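Local coordinates for xylose isomerase domain protein TIM barrel (PDB 3TVA), which binds a magnesium ion in a xylose isomerase-like TIM barrel and may act as an isomerase, at residues 181-186 and 197-202; 210-215 and 241-246; 256-261 and 278-283. All blocks are in the same frame, centred on the assembly; numbering follows the deposited sequence. Where two conformers were deposited one is given.

Interaction 1: residues 181-186 and 197-202; sequences INFDPA and IEALRK. With MG (magnesium ion), chain C.
In the barrel wall of this TIM-barrel protein, Phe183 at the end of strand 179-183 packs its ring against Leu200 of the outer helix 196-203. The leucine CD1 methyl stands over the middle of one ring face, 4.0 Å from the centroid and only 10° off the ring normal, a CH-pi contact. Further out on that face, Leu200 CB lies 3.6 Å from Phe183 CZ, so the leucine covers the ring from centre to rim. With its CG anti to the backbone N (chi1 -166°), Phe183 carries its ring out to the helix, a reach that suits a long, flat residue. Ala199 CB, 4.4 Å from Phe183 CZ, is small enough to let the helix backbone come close to the ring.

This is the alpha/beta layering of the barrel: along this strand Ile181 and Phe183 face outward to the helices and Asn182 inward. Next along the chain, Asp184 takes the inward course: its OD2 binds magnesium at 2.4 Å, in a site completed by Glu158, His211 and Glu259. Its other oxygen, OD1, caps the following helix as N-cap, through a weak bond from Ala186 N; OD1 also accepts a hydrogen bond from Asn187 N. Lys213 NZ also hydrogen-bonds to OD2.

Interaction 2: residues 210-215 and 241-246; sequences IHCKDA and EAYLTT. With MG (magnesium ion), chain C.
Tyr243, which buries more surface here than any other residue of the two segments, reaches from helix 240-249 to strand 207-216 and hydrogen-bonds through its OH to the backbone oxygen of His211, OH to O 3.0 Å. The hydroxyl arrives from above the carbonyl plane, 42° out of it, and thus does not sit on a lone pair. A chi1 of 179° places CG opposite the backbone N and swings the ring off the helix, and a tyrosine is long enough to bring a polar end to the strand while its ring remains in apolar company.

Ile210 comes from the opposite direction and packs about the hydroxyl end: its CB lies 3.4 Å from Tyr243 OH, and its CD1 packs 4.1 Å from Tyr243 CE2. Cys212 adds a sulfur-aromatic contact, SG lying 5.5 Å from the centroid of the Tyr243 ring in an oblique position; a small, weakly polar thiol suits a place beside an aromatic ring. A leucine in place of Tyr243 would probably leave the His211 carbonyl without this hydrogen bond and open a gap beside Ile210 and Cys212.

His211 itself points the other way, into the barrel, where ND1 binds magnesium at 2.5 Å and NE2 bonds to Gln39, which is likely to steady the imidazole for the metal. The helix runs nearly antiparallel to the strand, at 156° and 11.2 Å between the short axes. Outer helix against inner strand, with metal ligands facing inward, is the layout of the xylose isomerase-like TIM barrel.

Interaction 3: residues 256-261 and 278-283; sequences LTIERE and ELLTGL. With MG (magnesium ion), chain C.
Leu256, the first residue of strand 256-258, has its CB directed to helix 266-287, where that atom comes within 4.5 Å of Leu280 CD1. Thr257 turns away from the helix and touches His211 on the inner side of the sheet, as the alternation of a strand requires. Ile258 faces outward again and makes the closest approach: its CG1 lies 3.6 Å from Leu280 CD1, and its CD1 is 4.0 Å from the same methyl. Ile258 and Leu280 lie alongside one another, running opposite ways, and Leu280 sets its CD1 firmly against Ile258 and more loosely beside Leu256. Branched aliphatic side chains suit this place, since they fill the layer between strand and helix without needing polar partners; Leu273 and Ala276 of the same helix also touch Ile258.

Beyond the strand, Glu259 extends its chain to the magnesium, OE1 to metal 2.5 Å, while OE2 bonds to a bound glycerol, probably from the crystallisation liquor. Arg260 forms salt bridges with Glu230 and with Asp272, the latter on helix 266-287. Between the two segments themselves the contact is wholly aliphatic and depends on shape and the exclusion of water; directed bonds to this helix come only further on, at Arg260.

From the N terminus, interaction 1 comes first, joining strand 179-183 to helix 196-203 across a ten-residue connection that holds the rest of helix 185-190. Interaction 2 follows, closing a longer loop from strand 207-216 to helix 240-249, with strand 229-231 in between. Interaction 3 then closes a sixteen-residue loop between strand 256-258 and helix 266-287, most of it the start of that helix. The three loops run in series, none enclosing or crossing another. Their strands are consecutive parallel neighbours in the barrel sheet: Phe183 O pairs with His211 N, and Cys212 N with Thr257 O. Asp184, His211 and Glu259, one from each interaction, converge on the same magnesium at the C-terminal ends of these strands, where Glu158 completes the protein ligands.

Interaction 1: residues 181-186 and 197-202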
# COMPACT_ATOMS: atom_id res chain seq x y z
N ILE A 181 3.28 -2.19 8.44
CA ILE A 181 2.43 -2.73 7.39
C ILE A 181 1.50 -1.66 6.84
O ILE A 181 0.94 -0.86 7.60
CB ILE A 181 1.58 -3.88 7.97
CG1 ILE A 181 2.46 -5.10 8.27
CG2 ILE A 181 0.41 -4.24 7.03
CD1 ILE A 181 1.72 -6.17 9.05
N ASN A 182 1.36 -1.62 5.51
CA ASN A 182 0.20 -0.96 4.91
C ASN A 182 -0.83 -2.04 4.64
O ASN A 182 -0.65 -2.86 3.71
CB ASN A 182 0.55 -0.26 3.60
CG ASN A 182 -0.65 0.51 3.03
OD1 ASN A 182 -0.92 1.65 3.44
ND2 ASN A 182 -1.38 -0.11 2.11
N PHE A 183 -1.91 -2.04 5.40
CA PHE A 183 -2.85 -3.14 5.30
C PHE A 183 -3.84 -2.95 4.16
O PHE A 183 -4.51 -1.90 4.06
CB PHE A 183 -3.59 -3.38 6.63
CG PHE A 183 -4.31 -4.71 6.67
CD1 PHE A 183 -5.65 -4.79 6.34
CD2 PHE A 183 -3.64 -5.88 7.00
CE1 PHE A 183 -6.32 -6.02 6.34
CE2 PHE A 183 -4.29 -7.11 7.01
CZ PHE A 183 -5.63 -7.19 6.68
N ASP A 184 -3.93 -3.96 3.30
CA ASP A 184 -4.87 -3.97 2.17
C ASP A 184 -5.70 -5.26 2.17
O ASP A 184 -5.24 -6.29 1.71
CB ASP A 184 -4.19 -3.78 0.82
CG ASP A 184 -5.20 -3.70 -0.34
OD1 ASP A 184 -6.30 -4.28 -0.26
OD2 ASP A 184 -4.91 -3.04 -1.34
N PRO A 185 -6.91 -5.21 2.73
CA PRO A 185 -7.70 -6.45 2.82
C PRO A 185 -8.07 -7.07 1.46
O PRO A 185 -8.20 -8.29 1.37
CB PRO A 185 -8.95 -6.00 3.57
CG PRO A 185 -9.11 -4.54 3.18
CD PRO A 185 -7.72 -4.00 2.95
N ALA A 186 -8.25 -6.25 0.43
CA ALA A 186 -8.66 -6.78 -0.86
C ALA A 186 -7.57 -7.65 -1.46
O ALA A 186 -7.87 -8.63 -2.14
CB ALA A 186 -9.04 -5.66 -1.83
N ILE A 197 -10.10 -9.96 7.49
CA ILE A 197 -10.36 -9.40 8.82
C ILE A 197 -9.63 -10.19 9.91
O ILE A 197 -9.08 -9.61 10.84
CB ILE A 197 -11.87 -9.29 9.16
CG1 ILE A 197 -12.66 -8.67 8.00
CG2 ILE A 197 -12.06 -8.45 10.44
CD1 ILE A 197 -12.06 -7.40 7.44
N GLU A 198 -9.59 -11.52 9.79
CA GLU A 198 -8.80 -12.34 10.71
C GLU A 198 -7.30 -12.02 10.63
O GLU A 198 -6.61 -12.00 11.64
CB GLU A 198 -9.01 -13.83 10.45
CG GLU A 198 -10.43 -14.30 10.74
CD GLU A 198 -10.73 -15.69 10.21
OE1 GLU A 198 -9.77 -16.46 9.96
OE2 GLU A 198 -11.93 -16.02 10.04
N ALA A 199 -6.80 -11.77 9.43
CA ALA A 199 -5.39 -11.44 9.27
C ALA A 199 -5.08 -10.10 9.92
O ALA A 199 -4.06 -9.95 10.56
CB ALA A 199 -4.98 -11.42 7.79
N LEU A 200 -5.97 -9.13 9.73
CA LEU A 200 -5.84 -7.82 10.36
C LEU A 200 -5.69 -7.92 11.88
O LEU A 200 -4.84 -7.25 12.46
CB LEU A 200 -7.05 -6.95 10.03
CG LEU A 200 -7.08 -5.59 10.74
CD1 LEU A 200 -5.87 -4.73 10.34
CD2 LEU A 200 -8.40 -4.88 10.42
N ARG A 201 -6.54 -8.73 12.52
CA ARG A 201 -6.43 -8.94 13.96
C ARG A 201 -5.06 -9.49 14.34
O ARG A 201 -4.47 -9.08 15.33
CB ARG A 201 -7.49 -9.90 14.48
CG ARG A 201 -8.92 -9.37 14.44
CD ARG A 201 -9.84 -10.32 15.20
NE ARG A 201 -11.12 -9.68 15.47
CZ ARG A 201 -11.34 -8.88 16.51
NH1 ARG A 201 -10.38 -8.68 17.39
NH2 ARG A 201 -12.52 -8.31 16.65
N LYS A 202 -4.55 -10.43 13.55
CA LYS A 202 -3.28 -11.07 13.86
C LYS A 202 -2.11 -10.09 13.76
O LYS A 202 -1.16 -10.17 14.54
CB LYS A 202 -3.02 -12.25 12.93
CG LYS A 202 -3.72 -13.54 13.34
CD LYS A 202 -3.42 -14.64 12.33
CE LYS A 202 -3.86 -16.00 12.84
NZ LYS A 202 -3.70 -17.06 11.78
MG MG C . -3.06 -1.62 -1.87

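Interaction 2: residues 210-215 and 241-246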
# COMPACT_ATOMS: atom_id res chain seq x y z
N ILE A 210 -3.34 2.13 5.87
CA ILE A 210 -4.22 1.14 5.27
C ILE A 210 -4.73 1.58 3.91
O ILE A 210 -4.75 2.77 3.59
CB ILE A 210 -5.47 0.85 6.15
CG1 ILE A 210 -6.36 2.07 6.22
CG2 ILE A 210 -5.07 0.39 7.58
CD1 ILE A 210 -7.80 1.77 5.91
N HIS A 211 -5.15 0.61 3.11
CA HIS A 211 -5.90 0.87 1.90
C HIS A 211 -7.33 0.37 2.05
O HIS A 211 -7.57 -0.70 2.61
CB HIS A 211 -5.19 0.25 0.69
CG HIS A 211 -3.92 0.96 0.33
ND1 HIS A 211 -2.98 0.42 -0.51
CD2 HIS A 211 -3.45 2.17 0.70
CE1 HIS A 211 -1.96 1.26 -0.64
NE2 HIS A 211 -2.23 2.34 0.09
N CYS A 212 -8.28 1.17 1.57
CA CYS A 212 -9.65 0.73 1.49
C CYS A 212 -9.90 0.34 0.05
O CYS A 212 -9.97 1.20 -0.83
CB CYS A 212 -10.62 1.83 1.91
SG CYS A 212 -10.48 2.19 3.68
N LYS A 213 -10.03 -0.96 -0.17
CA LYS A 213 -10.22 -1.52 -1.50
C LYS A 213 -11.06 -2.78 -1.30
O LYS A 213 -11.04 -3.37 -0.22
CB LYS A 213 -8.87 -1.84 -2.14
CG LYS A 213 -8.99 -2.14 -3.63
CD LYS A 213 -7.99 -3.18 -4.10
CE LYS A 213 -6.60 -2.65 -4.13
NZ LYS A 213 -5.58 -3.75 -4.03
N ASP A 214 -11.80 -3.20 -2.32
CA ASP A 214 -12.68 -4.36 -2.17
C ASP A 214 -12.48 -5.35 -3.31
O ASP A 214 -12.01 -4.98 -4.40
CB ASP A 214 -14.15 -3.89 -2.13
CG ASP A 214 -15.05 -4.82 -1.30
OD1 ASP A 214 -14.66 -5.97 -0.98
OD2 ASP A 214 -16.18 -4.39 -0.97
N ALA A 215 -12.82 -6.62 -3.08
CA ALA A 215 -12.66 -7.64 -4.10
C ALA A 215 -13.59 -8.82 -3.87
O ALA A 215 -14.08 -9.03 -2.76
CB ALA A 215 -11.20 -8.12 -4.15
N GLU A 241 -17.86 -2.55 6.65
CA GLU A 241 -18.22 -2.27 8.03
C GLU A 241 -17.45 -3.17 9.00
O GLU A 241 -16.96 -2.71 10.04
CB GLU A 241 -19.75 -2.36 8.26
CG GLU A 241 -20.11 -2.02 9.68
CD GLU A 241 -21.50 -1.42 9.82
OE1 GLU A 241 -21.77 -0.84 10.90
OE2 GLU A 241 -22.31 -1.52 8.86
N ALA A 242 -17.30 -4.45 8.65
CA ALA A 242 -16.49 -5.37 9.45
C ALA A 242 -15.02 -4.92 9.55
O ALA A 242 -14.40 -4.99 10.61
CB ALA A 242 -16.58 -6.79 8.89
N TYR A 243 -14.48 -4.45 8.43
CA TYR A 243 -13.10 -3.98 8.35
C TYR A 243 -12.87 -2.73 9.21
O TYR A 243 -11.96 -2.69 10.03
CB TYR A 243 -12.78 -3.68 6.88
CG TYR A 243 -11.40 -3.15 6.54
CD1 TYR A 243 -10.25 -3.70 7.09
CD2 TYR A 243 -11.24 -2.12 5.61
CE1 TYR A 243 -8.98 -3.21 6.76
CE2 TYR A 243 -9.99 -1.63 5.26
CZ TYR A 243 -8.86 -2.19 5.84
OH TYR A 243 -7.60 -1.72 5.48
N LEU A 244 -13.72 -1.71 9.01
CA LEU A 244 -13.60 -0.47 9.77
C LEU A 244 -13.87 -0.64 11.28
O LEU A 244 -13.20 -0.01 12.09
CB LEU A 244 -14.50 0.61 9.19
CG LEU A 244 -13.83 1.56 8.18
CD1 LEU A 244 -13.22 0.79 7.06
CD2 LEU A 244 -14.82 2.62 7.65
N THR A 245 -14.83 -1.48 11.63
CA THR A 245 -15.14 -1.68 13.04
C THR A 245 -13.98 -2.41 13.72
O THR A 245 -13.66 -2.12 14.87
CB THR A 245 -16.48 -2.44 13.23
OG1 THR A 245 -17.48 -1.88 12.35
CG2 THR A 245 -16.96 -2.33 14.65
N THR A 246 -13.34 -3.32 13.01
CA THR A 246 -12.14 -4.00 13.52
C THR A 246 -10.94 -3.03 13.62
O THR A 246 -10.20 -3.06 14.61
CB THR A 246 -11.76 -5.23 12.68
OG1 THR A 246 -12.88 -6.12 12.61
CG2 THR A 246 -10.59 -5.95 13.29
MG MG C . -3.06 -1.62 -1.87

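Interaction 3: residues 256-261 and 278-283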
# COMPACT_ATOMS: atom_id res chain seq x y z
N LEU A 256 -7.73 6.82 6.03
CA LEU A 256 -8.33 5.72 5.30
C LEU A 256 -8.09 6.02 3.83
O LEU A 256 -8.75 6.88 3.25
CB LEU A 256 -9.84 5.68 5.57
CG LEU A 256 -10.31 5.57 7.03
CD1 LEU A 256 -11.84 5.68 7.14
CD2 LEU A 256 -9.82 4.26 7.66
N THR A 257 -7.17 5.29 3.21
CA THR A 257 -6.77 5.64 1.87
C THR A 257 -7.46 4.74 0.85
O THR A 257 -7.18 3.54 0.76
CB THR A 257 -5.24 5.56 1.67
OG1 THR A 257 -4.58 6.28 2.72
CG2 THR A 257 -4.84 6.14 0.31
N ILE A 258 -8.36 5.34 0.08
CA ILE A 258 -9.09 4.62 -0.94
C ILE A 258 -8.17 4.31 -2.12
O ILE A 258 -7.50 5.19 -2.67
CB ILE A 258 -10.27 5.46 -1.49
CG1 ILE A 258 -11.16 5.95 -0.35
CG2 ILE A 258 -11.06 4.65 -2.49
CD1 ILE A 258 -12.09 7.09 -0.76
N GLU A 259 -8.16 3.05 -2.52
CA GLU A 259 -7.43 2.65 -3.70
C GLU A 259 -8.37 1.94 -4.66
O GLU A 259 -9.03 0.99 -4.28
CB GLU A 259 -6.28 1.71 -3.33
CG GLU A 259 -5.43 1.36 -4.54
CD GLU A 259 -4.27 0.47 -4.17
OE1 GLU A 259 -4.54 -0.56 -3.53
OE2 GLU A 259 -3.11 0.80 -4.49
N ARG A 260 -8.47 2.44 -5.89
CA ARG A 260 -9.24 1.72 -6.90
C ARG A 260 -8.41 1.69 -8.17
O ARG A 260 -8.25 2.73 -8.83
CB ARG A 260 -10.55 2.46 -7.16
CG ARG A 260 -11.44 1.83 -8.21
CD ARG A 260 -12.40 0.81 -7.60
NE ARG A 260 -13.26 0.23 -8.62
CZ ARG A 260 -12.96 -0.87 -9.31
NH1 ARG A 260 -11.82 -1.51 -9.09
NH2 ARG A 260 -13.81 -1.31 -10.24
N GLU A 261 -7.94 0.51 -8.58
CA GLU A 261 -7.01 0.62 -9.67
C GLU A 261 -7.71 0.25 -10.95
O GLU A 261 -7.67 -0.90 -11.39
CB GLU A 261 -5.87 -0.38 -9.42
CG GLU A 261 -5.44 -0.49 -7.96
CD GLU A 261 -4.31 -1.49 -7.74
OE1 GLU A 261 -4.61 -2.66 -7.40
OE2 GLU A 261 -3.12 -1.12 -7.91
N GLU A 278 -18.22 8.53 -0.07
CA GLU A 278 -19.53 8.62 0.59
C GLU A 278 -19.76 7.46 1.59
O GLU A 278 -20.24 7.68 2.71
CB GLU A 278 -20.65 8.64 -0.45
CG GLU A 278 -22.03 8.64 0.18
CD GLU A 278 -23.14 8.65 -0.85
OE1 GLU A 278 -24.17 9.31 -0.61
OE2 GLU A 278 -22.97 7.99 -1.90
N LEU A 279 -19.43 6.25 1.17
CA LEU A 279 -19.54 5.08 2.04
C LEU A 279 -18.65 5.20 3.30
O LEU A 279 -19.10 4.94 4.42
CB LEU A 279 -19.17 3.82 1.27
CG LEU A 279 -19.16 2.55 2.12
CD1 LEU A 279 -20.59 2.21 2.55
CD2 LEU A 279 -18.52 1.39 1.37
N LEU A 280 -17.39 5.61 3.12
CA LEU A 280 -16.47 5.70 4.26
C LEU A 280 -16.84 6.84 5.19
O LEU A 280 -16.63 6.76 6.40
CB LEU A 280 -15.02 5.85 3.79
CG LEU A 280 -14.43 4.64 3.06
CD1 LEU A 280 -13.05 4.96 2.52
CD2 LEU A 280 -14.36 3.43 3.99
N THR A 281 -17.38 7.91 4.62
CA THR A 281 -17.76 9.08 5.40
C THR A 281 -18.92 8.71 6.34
O THR A 281 -18.93 9.11 7.51
CB THR A 281 -18.13 10.27 4.49
OG1 THR A 281 -16.96 10.67 3.76
CG2 THR A 281 -18.65 11.45 5.29
N GLY A 282 -19.88 7.95 5.83
CA GLY A 282 -20.98 7.45 6.65
C GLY A 282 -20.51 6.48 7.72
O GLY A 282 -20.94 6.55 8.86
N LEU A 283 -19.60 5.57 7.36
CA LEU A 283 -19.12 4.61 8.35
C LEU A 283 -18.26 5.29 9.42
O LEU A 283 -18.34 4.95 10.60
CB LEU A 283 -18.36 3.45 7.69
CG LEU A 283 -19.19 2.48 6.84
CD1 LEU A 283 -18.28 1.54 6.06
CD2 LEU A 283 -20.18 1.69 7.70
MG MG C . -3.06 -1.62 -1.87